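Local coordinates for protein putative arylalkylamine N-Acetyltransferase 7 (Aedes aegypti, PDB 4FD7) that probably transfers an acetyl group from acetyl-CoA to an amine as a GNAT-family N-acetyltransferase, at residues Ala136-Arg141 against Gln203-Ile208; Tyr126-Tyr131 against Gln218-Pro223; Asp84-Val89 against Leu104-Arg109; Tyr142-Tyr147 against Leu181-Thr186. All blocks are in the same frame, centred on the assembly; numbering follows the deposited sequence.

Contact 1 (Ala136-Arg141 against Gln203-Ile208)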
# COMPACT_ATOMS: atom_id res chain seq x y z
N ALA A 136 -10.33 -11.73 -6.29
CA ALA A 136 -8.97 -12.27 -6.37
C ALA A 136 -8.83 -13.65 -5.70
O ALA A 136 -8.00 -14.47 -6.12
CB ALA A 136 -7.96 -11.29 -5.78
N ASN A 137 -9.60 -13.89 -4.64
CA ASN A 137 -9.73 -15.23 -4.07
C ASN A 137 -8.38 -15.80 -3.62
O ASN A 137 -8.09 -16.99 -3.79
CB ASN A 137 -10.39 -16.13 -5.12
CG ASN A 137 -10.86 -17.46 -4.57
OD1 ASN A 137 -11.07 -17.63 -3.36
ND2 ASN A 137 -11.04 -18.42 -5.48
N ILE A 138 -7.57 -14.94 -3.00
CA ILE A 138 -6.17 -15.25 -2.65
C ILE A 138 -5.98 -16.51 -1.77
O ILE A 138 -5.11 -17.35 -2.06
CB ILE A 138 -5.50 -14.02 -2.00
CG1 ILE A 138 -5.49 -12.83 -2.98
CG2 ILE A 138 -4.08 -14.35 -1.58
CD1 ILE A 138 -4.61 -13.08 -4.24
N PHE A 139 -6.81 -16.65 -0.74
CA PHE A 139 -6.59 -17.72 0.24
C PHE A 139 -6.80 -19.09 -0.37
O PHE A 139 -5.97 -19.97 -0.20
CB PHE A 139 -7.52 -17.58 1.45
CG PHE A 139 -7.35 -16.28 2.18
CD1 PHE A 139 -6.23 -16.06 2.99
CD2 PHE A 139 -8.29 -15.27 2.05
CE1 PHE A 139 -6.07 -14.86 3.67
CE2 PHE A 139 -8.13 -14.06 2.73
CZ PHE A 139 -7.01 -13.86 3.53
N ASP A 140 -7.90 -19.26 -1.10
CA ASP A 140 -8.16 -20.54 -1.75
C ASP A 140 -7.24 -20.80 -2.94
O ASP A 140 -6.83 -21.93 -3.17
CB ASP A 140 -9.62 -20.65 -2.18
CG ASP A 140 -10.56 -20.84 -1.00
OD1 ASP A 140 -10.11 -21.33 0.05
OD2 ASP A 140 -11.76 -20.52 -1.14
N ARG A 141 -6.92 -19.76 -3.71
CA ARG A 141 -6.05 -19.91 -4.86
C ARG A 141 -4.65 -20.37 -4.47
O ARG A 141 -4.04 -21.17 -5.18
CB ARG A 141 -5.97 -18.61 -5.66
CG ARG A 141 -7.04 -18.52 -6.73
CD ARG A 141 -6.92 -17.25 -7.55
NE ARG A 141 -5.60 -17.10 -8.16
CZ ARG A 141 -4.85 -16.01 -8.02
NH1 ARG A 141 -5.29 -14.99 -7.28
NH2 ARG A 141 -3.65 -15.94 -8.60
N GLN A 203 2.14 -10.86 -9.85
CA GLN A 203 1.33 -11.33 -10.97
C GLN A 203 -0.10 -10.81 -10.84
O GLN A 203 -0.61 -10.65 -9.73
CB GLN A 203 1.28 -12.85 -11.00
CG GLN A 203 0.58 -13.44 -9.78
CD GLN A 203 -0.13 -14.75 -10.06
OE1 GLN A 203 -1.36 -14.82 -9.98
NE2 GLN A 203 0.63 -15.79 -10.38
N GLU A 204 -0.76 -10.60 -11.97
CA GLU A 204 -2.14 -10.12 -11.96
C GLU A 204 -3.10 -11.24 -11.57
O GLU A 204 -3.14 -12.28 -12.24
CB GLU A 204 -2.51 -9.55 -13.34
CG GLU A 204 -1.56 -8.46 -13.79
CD GLU A 204 -2.07 -7.62 -14.95
OE1 GLU A 204 -3.20 -7.89 -15.44
OE2 GLU A 204 -1.34 -6.68 -15.35
N ASP A 205 -3.86 -11.03 -10.49
CA ASP A 205 -4.86 -12.01 -10.04
C ASP A 205 -6.18 -11.66 -10.69
O ASP A 205 -6.90 -12.52 -11.21
CB ASP A 205 -5.09 -11.93 -8.53
CG ASP A 205 -3.82 -11.92 -7.73
OD1 ASP A 205 -3.12 -12.94 -7.69
OD2 ASP A 205 -3.56 -10.87 -7.08
N PHE A 206 -6.51 -10.38 -10.61
CA PHE A 206 -7.82 -9.96 -11.10
C PHE A 206 -7.71 -8.55 -11.57
O PHE A 206 -7.02 -7.74 -10.96
CB PHE A 206 -8.86 -10.07 -9.98
CG PHE A 206 -10.26 -9.75 -10.42
CD1 PHE A 206 -11.00 -10.66 -11.16
CD2 PHE A 206 -10.85 -8.53 -10.11
CE1 PHE A 206 -12.30 -10.36 -11.57
CE2 PHE A 206 -12.14 -8.24 -10.51
CZ PHE A 206 -12.87 -9.16 -11.25
N THR A 207 -8.37 -8.24 -12.68
CA THR A 207 -8.31 -6.89 -13.19
C THR A 207 -9.68 -6.44 -13.66
O THR A 207 -10.46 -7.24 -14.20
CB THR A 207 -7.21 -6.73 -14.28
OG1 THR A 207 -7.16 -5.36 -14.69
CG2 THR A 207 -7.50 -7.61 -15.48
N ILE A 208 -9.99 -5.16 -13.42
CA ILE A 208 -11.32 -4.66 -13.75
C ILE A 208 -11.29 -3.13 -13.81
O ILE A 208 -10.65 -2.51 -12.98
CB ILE A 208 -12.38 -5.17 -12.73
CG1 ILE A 208 -13.80 -4.80 -13.18
CG2 ILE A 208 -12.09 -4.68 -11.30
CD1 ILE A 208 -14.91 -5.18 -12.20
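Charge dominates the meeting of Arg141 with Asp205. The guanidinium approaches end-on, and both of its terminal nitrogens converge on a single carboxylate oxygen: NH1 lies 3.0 Å and NH2 3.2 Å from Asp205 OD1. OD1 lies almost in the guanidinium plane, yet NH1 reaches it from above the carboxylate, while NH2 uses the anti lone pair; the two flat groups are turned 56° against each other. Ser234 OG also bonds to this oxygen, so several donors hold OD1.

Neutral polar bonds fix the remaining edge of the guanidinium. Its NH1 donates to Ala136 O at 3.0 Å, with an N-H...O angle of 160°, which ties the arginine back to the last residue of helix 120-136, just before its own short helix begins. On the other flank, Arg141 NH2 and Gln203 OE1 are 2.9 Å apart in a weak bond whose angle is only 117°. The bend in the arginine chain at chi3 directs the head toward these partners.

Carbon packing completes the contact. Ala136 CB rests 4.0 Å from Asp205 CB, and the Ile138 CD1 methyl lies beside the carboxylate, 3.7 Å from Asp205 OD2, the two side chains meeting at about a right angle. Phe206 comes close to Ala136 with its CB, while its ring leads away to Val132 and Gln135 of helix 120-136.

Asp205 and Phe206 both pair with Tyr232, so the contact docks the short helix 138-142 onto a classic beta bulge in strand 203-209, an outer strand of the three-stranded antiparallel sheet in this GNAT fold.

Contact 2 (Tyr126-Tyr131 against Gln218-Pro223)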
# COMPACT_ATOMS: atom_id res chain seq x y z
N TYR A 126 -13.14 1.67 0.19
CA TYR A 126 -12.96 0.44 0.95
C TYR A 126 -13.71 -0.76 0.34
O TYR A 126 -13.12 -1.82 0.13
CB TYR A 126 -13.43 0.68 2.38
CG TYR A 126 -13.24 -0.50 3.28
CD1 TYR A 126 -14.29 -1.36 3.56
CD2 TYR A 126 -12.01 -0.75 3.87
CE1 TYR A 126 -14.12 -2.46 4.39
CE2 TYR A 126 -11.83 -1.86 4.70
CZ TYR A 126 -12.89 -2.70 4.95
OH TYR A 126 -12.75 -3.80 5.79
N ASP A 127 -15.00 -0.59 0.11
CA ASP A 127 -15.82 -1.65 -0.45
C ASP A 127 -15.40 -2.01 -1.88
O ASP A 127 -15.55 -3.15 -2.31
CB ASP A 127 -17.30 -1.25 -0.45
CG ASP A 127 -17.86 -1.12 0.95
OD1 ASP A 127 -17.18 -1.57 1.90
OD2 ASP A 127 -18.99 -0.59 1.08
N THR A 128 -14.88 -1.04 -2.63
CA THR A 128 -14.39 -1.34 -3.98
C THR A 128 -13.18 -2.26 -3.92
O THR A 128 -13.12 -3.30 -4.60
CB THR A 128 -13.97 -0.06 -4.71
OG1 THR A 128 -15.11 0.78 -4.87
CG2 THR A 128 -13.40 -0.40 -6.08
N ILE A 129 -12.19 -1.87 -3.12
CA ILE A 129 -11.01 -2.70 -2.94
C ILE A 129 -11.44 -4.07 -2.42
O ILE A 129 -10.94 -5.09 -2.87
CB ILE A 129 -10.01 -2.07 -1.95
CG1 ILE A 129 -9.42 -0.79 -2.54
CG2 ILE A 129 -8.90 -3.05 -1.61
CD1 ILE A 129 -9.06 0.24 -1.49
N GLU A 130 -12.35 -4.09 -1.47
CA GLU A 130 -12.76 -5.37 -0.89
C GLU A 130 -13.43 -6.29 -1.91
O GLU A 130 -13.21 -7.50 -1.88
CB GLU A 130 -13.65 -5.17 0.35
CG GLU A 130 -13.93 -6.47 1.10
CD GLU A 130 -12.70 -7.35 1.25
OE1 GLU A 130 -11.68 -6.89 1.80
OE2 GLU A 130 -12.76 -8.53 0.83
N TYR A 131 -14.25 -5.71 -2.80
CA TYR A 131 -14.84 -6.47 -3.89
C TYR A 131 -13.73 -7.07 -4.77
O TYR A 131 -13.73 -8.28 -5.12
CB TYR A 131 -15.78 -5.60 -4.74
CG TYR A 131 -16.26 -6.30 -5.98
CD1 TYR A 131 -17.34 -7.18 -5.93
CD2 TYR A 131 -15.62 -6.12 -7.21
CE1 TYR A 131 -17.77 -7.86 -7.07
CE2 TYR A 131 -16.03 -6.78 -8.34
CZ TYR A 131 -17.11 -7.65 -8.27
OH TYR A 131 -17.52 -8.30 -9.41
N GLN A 218 -23.24 0.77 -8.29
CA GLN A 218 -23.38 2.22 -8.42
C GLN A 218 -22.46 3.05 -7.52
O GLN A 218 -22.07 4.17 -7.88
CB GLN A 218 -24.83 2.64 -8.10
CG GLN A 218 -25.86 2.30 -9.15
CD GLN A 218 -27.26 2.75 -8.76
OE1 GLN A 218 -28.18 1.93 -8.67
NE2 GLN A 218 -27.44 4.05 -8.54
N ARG A 219 -22.17 2.55 -6.32
CA ARG A 219 -21.35 3.32 -5.38
C ARG A 219 -19.91 3.39 -5.87
O ARG A 219 -19.15 4.29 -5.48
CB ARG A 219 -21.38 2.72 -3.98
CG ARG A 219 -22.70 2.88 -3.25
CD ARG A 219 -22.57 2.40 -1.81
NE ARG A 219 -22.29 0.96 -1.74
CZ ARG A 219 -21.25 0.44 -1.10
NH1 ARG A 219 -20.38 1.23 -0.50
NH2 ARG A 219 -21.08 -0.87 -1.07
N PHE A 220 -19.53 2.43 -6.70
CA PHE A 220 -18.14 2.29 -7.14
C PHE A 220 -17.89 3.15 -8.36
O PHE A 220 -17.40 2.65 -9.38
CB PHE A 220 -17.81 0.84 -7.49
CG PHE A 220 -18.06 -0.17 -6.39
CD1 PHE A 220 -18.38 0.24 -5.10
CD2 PHE A 220 -17.95 -1.52 -6.65
CE1 PHE A 220 -18.60 -0.71 -4.09
CE2 PHE A 220 -18.17 -2.47 -5.65
CZ PHE A 220 -18.50 -2.06 -4.37
N ASN A 221 -18.22 4.43 -8.26
CA ASN A 221 -18.11 5.37 -9.37
C ASN A 221 -16.92 6.31 -9.17
O ASN A 221 -16.79 6.93 -8.11
CB ASN A 221 -19.41 6.19 -9.45
CG ASN A 221 -19.60 6.84 -10.80
OD1 ASN A 221 -20.11 6.21 -11.74
ND2 ASN A 221 -19.23 8.12 -10.90
N TYR A 222 -16.06 6.42 -10.18
CA TYR A 222 -14.81 7.15 -10.07
C TYR A 222 -14.63 8.08 -11.25
O TYR A 222 -14.00 7.72 -12.24
CB TYR A 222 -13.62 6.19 -9.94
CG TYR A 222 -13.73 5.39 -8.67
CD1 TYR A 222 -13.18 5.87 -7.49
CD2 TYR A 222 -14.43 4.19 -8.64
CE1 TYR A 222 -13.31 5.16 -6.31
CE2 TYR A 222 -14.57 3.48 -7.45
CZ TYR A 222 -14.00 3.96 -6.30
OH TYR A 222 -14.13 3.26 -5.13
N PRO A 223 -15.19 9.30 -11.13
CA PRO A 223 -15.20 10.29 -12.20
C PRO A 223 -13.81 10.54 -12.76
O PRO A 223 -12.91 10.96 -12.02
CB PRO A 223 -15.71 11.56 -11.51
CG PRO A 223 -16.46 11.07 -10.29
CD PRO A 223 -15.71 9.85 -9.86
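The Phe220 ring presents one face to Thr128, whose CA stands 4.1 Å from the ring centroid and 8° off the normal, a CH-pi contact placed almost exactly over the centre. Thr128 OG1 lies over the same ring, 3.3 Å from Phe220 CD1. Nearer the rim, Phe220 CE2 comes within 4.0 Å of Tyr131 CB, and Phe220 CE1 packs against Asp127 CB. The Arg219 guanidinium takes Phe220 CE1 on one of its faces, off toward the rim, and Asp127 at its edge. Tyr222 meets Thr128 in the plane of its ring, through the hydroxyl.

These groups are delivered by an inverse gamma turn centred on Phe220, evident from the weak bond from Asn221 N to Arg219 O. Lying in the loop between helix 210-216 and strand 229-236, the turn sets Phe220 against helix 120-136, with Arg219 and Tyr222 reaching the same helix.

The polar bonds flank the ring packing and share atoms with it. Arg219 NH1 donates to Asp127 OD2 at 2.8 Å from the anti side of the carboxylate, and NH2 adds a weak bond to the same oxygen at 3.0 Å; the carboxylate and guanidinium planes stand 79° apart. Asp127 OD1 is taken by Gln123 NE2, which helps to fix the carboxylate's rotation. Tyr222 OH donates to Thr128 OG1 at 2.7 Å. With OG1 beside its backbone N (chi1 -63°), Thr128 also bonds Ala124 O one helical turn back. Tyr222 itself receives Lys62 in a cation-pi contact.

Contact 3 (Asp84-Val89 against Leu104-Arg109)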
# COMPACT_ATOMS: atom_id res chain seq x y z
N ASP A 84 0.67 -3.09 14.21
CA ASP A 84 1.02 -4.45 13.81
C ASP A 84 2.52 -4.51 13.51
O ASP A 84 3.06 -5.59 13.38
CB ASP A 84 0.21 -4.91 12.60
CG ASP A 84 -1.29 -5.01 12.89
OD1 ASP A 84 -1.67 -5.00 14.08
OD2 ASP A 84 -2.08 -5.13 11.93
N ARG A 85 3.16 -3.34 13.40
CA ARG A 85 4.61 -3.27 13.18
C ARG A 85 5.01 -3.97 11.88
O ARG A 85 5.96 -4.77 11.82
CB ARG A 85 5.38 -3.82 14.38
CG ARG A 85 5.32 -2.90 15.60
CD ARG A 85 6.42 -3.24 16.62
NE ARG A 85 6.37 -2.36 17.78
CZ ARG A 85 7.22 -2.41 18.80
NH1 ARG A 85 8.22 -3.30 18.79
NH2 ARG A 85 7.09 -1.58 19.82
N MET A 86 4.25 -3.69 10.83
CA MET A 86 4.57 -4.28 9.55
C MET A 86 4.77 -3.20 8.49
O MET A 86 5.15 -3.52 7.37
CB MET A 86 3.48 -5.27 9.11
CG MET A 86 3.41 -6.55 9.99
SD MET A 86 4.86 -7.62 9.85
CE MET A 86 4.68 -8.22 8.17
N SER A 87 4.53 -1.94 8.84
CA SER A 87 4.60 -0.89 7.83
C SER A 87 6.02 -0.49 7.46
O SER A 87 6.92 -0.51 8.30
CB SER A 87 3.74 0.32 8.21
OG SER A 87 2.38 -0.07 8.30
N LEU A 88 6.21 -0.12 6.19
CA LEU A 88 7.56 0.11 5.68
C LEU A 88 7.83 1.57 5.29
O LEU A 88 6.93 2.25 4.81
CB LEU A 88 7.80 -0.81 4.49
CG LEU A 88 7.84 -2.30 4.84
CD1 LEU A 88 7.95 -3.15 3.59
CD2 LEU A 88 9.01 -2.57 5.78
N VAL A 89 9.06 2.04 5.51
CA VAL A 89 9.38 3.44 5.24
C VAL A 89 10.71 3.52 4.50
O VAL A 89 11.61 2.70 4.73
CB VAL A 89 9.43 4.28 6.54
CG1 VAL A 89 10.54 3.81 7.51
CG2 VAL A 89 9.64 5.77 6.23
N LEU A 104 1.08 -1.25 5.90
CA LEU A 104 0.82 -2.65 5.62
C LEU A 104 0.18 -3.34 6.82
O LEU A 104 0.39 -2.93 7.98
CB LEU A 104 2.14 -3.38 5.29
CG LEU A 104 3.14 -2.88 4.24
CD1 LEU A 104 4.30 -3.86 4.14
CD2 LEU A 104 2.51 -2.70 2.90
N ASP A 105 -0.59 -4.39 6.55
CA ASP A 105 -0.96 -5.30 7.63
C ASP A 105 -1.14 -6.71 7.08
O ASP A 105 -0.89 -6.94 5.91
CB ASP A 105 -2.20 -4.82 8.41
CG ASP A 105 -3.47 -4.87 7.59
OD1 ASP A 105 -3.45 -5.24 6.40
OD2 ASP A 105 -4.52 -4.51 8.17
N VAL A 106 -1.57 -7.65 7.92
CA VAL A 106 -1.74 -9.01 7.43
C VAL A 106 -3.22 -9.36 7.26
O VAL A 106 -4.01 -9.17 8.19
CB VAL A 106 -1.00 -10.02 8.32
CG1 VAL A 106 -1.26 -11.48 7.88
CG2 VAL A 106 0.50 -9.72 8.31
N ALA A 107 -3.59 -9.79 6.06
CA ALA A 107 -4.94 -10.26 5.79
C ALA A 107 -5.00 -11.74 6.16
O ALA A 107 -4.05 -12.48 5.90
CB ALA A 107 -5.29 -10.06 4.33
N SER A 108 -6.09 -12.14 6.80
CA SER A 108 -6.25 -13.52 7.25
C SER A 108 -7.59 -14.04 6.79
O SER A 108 -8.53 -13.27 6.63
CB SER A 108 -6.14 -13.61 8.77
OG SER A 108 -4.88 -13.14 9.22
N ARG A 109 -7.65 -15.35 6.59
CA ARG A 109 -8.80 -16.02 6.01
C ARG A 109 -10.06 -15.73 6.81
O ARG A 109 -11.15 -15.59 6.24
CB ARG A 109 -8.51 -17.52 5.94
CG ARG A 109 -9.57 -18.36 5.23
CD ARG A 109 -9.26 -19.83 5.40
NE ARG A 109 -8.21 -20.28 4.48
CZ ARG A 109 -8.44 -20.66 3.22
NH1 ARG A 109 -9.67 -20.65 2.73
NH2 ARG A 109 -7.43 -21.05 2.45
O HOH W 1 -4.51 -4.39 10.95
O HOH W 2 -1.54 -7.23 10.78
O HOH W 3 1.61 -2.01 10.19
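At the open end of the beta hairpin formed by strands 88-92 and 98-108, Ser87 takes over the pairing with Leu104. The Leu104 backbone N donates to Ser87 OG at 3.0 Å in a nearly straight bond (164°), where a side chain stands in for a main-chain acceptor. With chi1 at -62° the hydroxyl lies beside its own N, and it donates in turn to water 3. That water donates to Leu104 O at 2.7 Å, giving a second, indirect tie between the two residues.

A polar flank lies at Asp84 and Asp105. Their side chains run alongside each other, pointing the same way, with OD2 of Asp84 and OD2 of Asp105 4.5 Å apart; water 1 bridges these oxygens and probably eases the repulsion. Water 2 links Asp84 OD2 with Val106 N.

The opposite character prevails around Leu104, where CD1 touches Leu88 CD1 at 3.8 Å. The same methyl lies 3.4 Å from Met86 O, a buried carbonyl without a polar partner in the model. Met86 folds at chi2 and chi3, bringing CE within 4.4 Å of Val106 CG2.

Helix 172-179 packs on this apolar side through Leu175 and Val179, and Leu148 of strand 146-155 meets Met86 and Leu104.

Contact 4 (Tyr142-Tyr147 against Leu181-Thr186)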
# COMPACT_ATOMS: atom_id res chain seq x y z
N TYR A 142 -4.15 -19.85 -3.36
CA TYR A 142 -2.81 -20.24 -2.93
C TYR A 142 -2.79 -21.23 -1.77
O TYR A 142 -1.71 -21.68 -1.36
CB TYR A 142 -2.00 -19.00 -2.56
CG TYR A 142 -1.55 -18.17 -3.73
CD1 TYR A 142 -2.20 -16.99 -4.07
CD2 TYR A 142 -0.43 -18.53 -4.47
CE1 TYR A 142 -1.75 -16.20 -5.14
CE2 TYR A 142 0.01 -17.77 -5.53
CZ TYR A 142 -0.64 -16.61 -5.87
OH TYR A 142 -0.17 -15.86 -6.93
N ASN A 143 -3.96 -21.59 -1.25
CA ASN A 143 -4.08 -22.47 -0.09
C ASN A 143 -3.24 -21.93 1.06
O ASN A 143 -2.37 -22.62 1.60
CB ASN A 143 -3.64 -23.91 -0.42
CG ASN A 143 -4.06 -24.90 0.65
OD1 ASN A 143 -5.12 -24.76 1.25
ND2 ASN A 143 -3.22 -25.92 0.88
N VAL A 144 -3.47 -20.65 1.37
CA VAL A 144 -2.85 -20.03 2.53
C VAL A 144 -3.92 -19.41 3.41
O VAL A 144 -5.04 -19.14 2.95
CB VAL A 144 -1.83 -18.94 2.12
CG1 VAL A 144 -0.72 -19.54 1.29
CG2 VAL A 144 -2.52 -17.82 1.36
N ASP A 145 -3.57 -19.17 4.67
CA ASP A 145 -4.46 -18.53 5.61
C ASP A 145 -4.11 -17.06 5.83
O ASP A 145 -4.91 -16.31 6.38
CB ASP A 145 -4.43 -19.28 6.95
CG ASP A 145 -5.06 -20.65 6.86
OD1 ASP A 145 -5.97 -20.84 6.02
OD2 ASP A 145 -4.64 -21.55 7.63
N HIS A 146 -2.93 -16.65 5.39
CA HIS A 146 -2.50 -15.26 5.59
C HIS A 146 -1.76 -14.71 4.39
O HIS A 146 -1.13 -15.46 3.64
CB HIS A 146 -1.59 -15.15 6.82
CG HIS A 146 -2.10 -15.87 8.03
ND1 HIS A 146 -3.13 -15.39 8.80
CD2 HIS A 146 -1.70 -17.03 8.61
CE1 HIS A 146 -3.36 -16.23 9.80
NE2 HIS A 146 -2.50 -17.22 9.70
N TYR A 147 -1.83 -13.39 4.21
CA TYR A 147 -0.94 -12.70 3.27
C TYR A 147 -0.70 -11.23 3.64
O TYR A 147 -1.53 -10.59 4.24
CB TYR A 147 -1.42 -12.80 1.83
CG TYR A 147 -2.72 -12.08 1.48
CD1 TYR A 147 -2.73 -10.72 1.16
CD2 TYR A 147 -3.92 -12.77 1.44
CE1 TYR A 147 -3.92 -10.08 0.81
CE2 TYR A 147 -5.09 -12.15 1.09
CZ TYR A 147 -5.09 -10.81 0.78
OH TYR A 147 -6.27 -10.19 0.44
N LEU A 181 5.64 -15.28 6.34
CA LEU A 181 4.53 -15.23 5.39
C LEU A 181 5.01 -15.68 4.03
O LEU A 181 6.15 -15.38 3.64
CB LEU A 181 3.96 -13.81 5.31
CG LEU A 181 3.25 -13.26 6.56
CD1 LEU A 181 3.12 -11.75 6.43
CD2 LEU A 181 1.87 -13.89 6.75
N LYS A 182 4.15 -16.38 3.29
CA LYS A 182 4.55 -16.92 1.98
C LYS A 182 4.20 -15.98 0.83
O LYS A 182 4.73 -16.11 -0.27
CB LYS A 182 3.84 -18.26 1.71
CG LYS A 182 4.01 -19.32 2.81
CD LYS A 182 3.34 -20.62 2.36
CE LYS A 182 3.47 -21.71 3.40
NZ LYS A 182 2.97 -23.00 2.86
N LEU A 183 3.31 -15.03 1.10
CA LEU A 183 2.65 -14.31 0.02
C LEU A 183 2.32 -12.90 0.42
O LEU A 183 1.93 -12.65 1.56
CB LEU A 183 1.33 -15.03 -0.30
CG LEU A 183 0.47 -14.64 -1.49
CD1 LEU A 183 1.17 -14.95 -2.81
CD2 LEU A 183 -0.82 -15.41 -1.40
N SER A 184 2.47 -11.98 -0.53
CA SER A 184 1.86 -10.66 -0.39
C SER A 184 0.89 -10.48 -1.54
O SER A 184 1.14 -10.96 -2.63
CB SER A 184 2.92 -9.55 -0.43
OG SER A 184 2.31 -8.27 -0.23
N ALA A 185 -0.24 -9.83 -1.29
CA ALA A 185 -1.15 -9.44 -2.38
C ALA A 185 -1.73 -8.09 -2.05
O ALA A 185 -1.88 -7.73 -0.90
CB ALA A 185 -2.26 -10.45 -2.57
N THR A 186 -2.07 -7.34 -3.08
CA THR A 186 -2.49 -5.96 -2.86
C THR A 186 -3.33 -5.51 -4.03
O THR A 186 -3.19 -6.04 -5.14
CB THR A 186 -1.24 -5.06 -2.61
OG1 THR A 186 -0.76 -5.28 -1.28
CG2 THR A 186 -1.54 -3.57 -2.79
O HOH W 4 0.37 -22.74 2.72
O HOH W 5 1.23 -16.02 3.43
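Leu183 plugs the hollow between Tyr142, Val144 and Tyr147, where strand 183-188 meets the beginning of strand 146-155. These are the two strands of a beta-alpha-beta unit that correspond to the central, splaying pair of the GNAT fold, and Leu183 and Leu148 are still joined by a backbone bond here.

The leucine's two methyls do separate work. CD1 stands over the centre of the Tyr142 ring, 3.9 Å from the centroid and 9° off its normal. CD2 lies by the CG-CD1 side of that ring, 3.4 Å from Tyr142 CD1, and meets Val144 CG2 at 4.0 Å. Carrying its CG opposite the backbone N (chi1 -173°) points the branch into this hollow.

A second bump is Ala185 CB, which rests 3.8 Å from Tyr147 CD1; Ile138 of helix 138-142 touches both residues. At the other end Leu181 CD2 fits against His146 CB at 3.7 Å. The tyrosine hydroxyls find partners farther on, Tyr142 at Ser234 and Tyr147 at Tyr232.

Polar links run through solvent at the rim: water 4 accepts from Lys182 NZ and donates to Asn143 O. Within the strand contact itself, Tyr147 CA approaches Leu183 O to 3.3 Å in a CA-H...O contact.

Overall arrangement
Contacts 1, 3 and 4 adjoin one another, whereas contact 2 touches none of them, its centre lying about 17 Å from that of contact 1. Contact 3 is nearest the chain's centre, at about 10 Å, and most of its touching residues are buried; the others mix buried and exposed positions. Chemistry follows place: contacts 1 and 2 dock helices onto a strand or loop with arginine-aspartate salt bridges, while contact 3 combines aliphatic packing with a serine bond and bridging waters, and contact 4 relies on leucine-tyrosine packing with water beside it. Contacts 3 and 4 share neighbouring strands, where Ala107 N probably bonds Tyr147 O. Arg109 salt-bridges Asp140 and Asp145, linking 104-109 to 136-141 and 142-147.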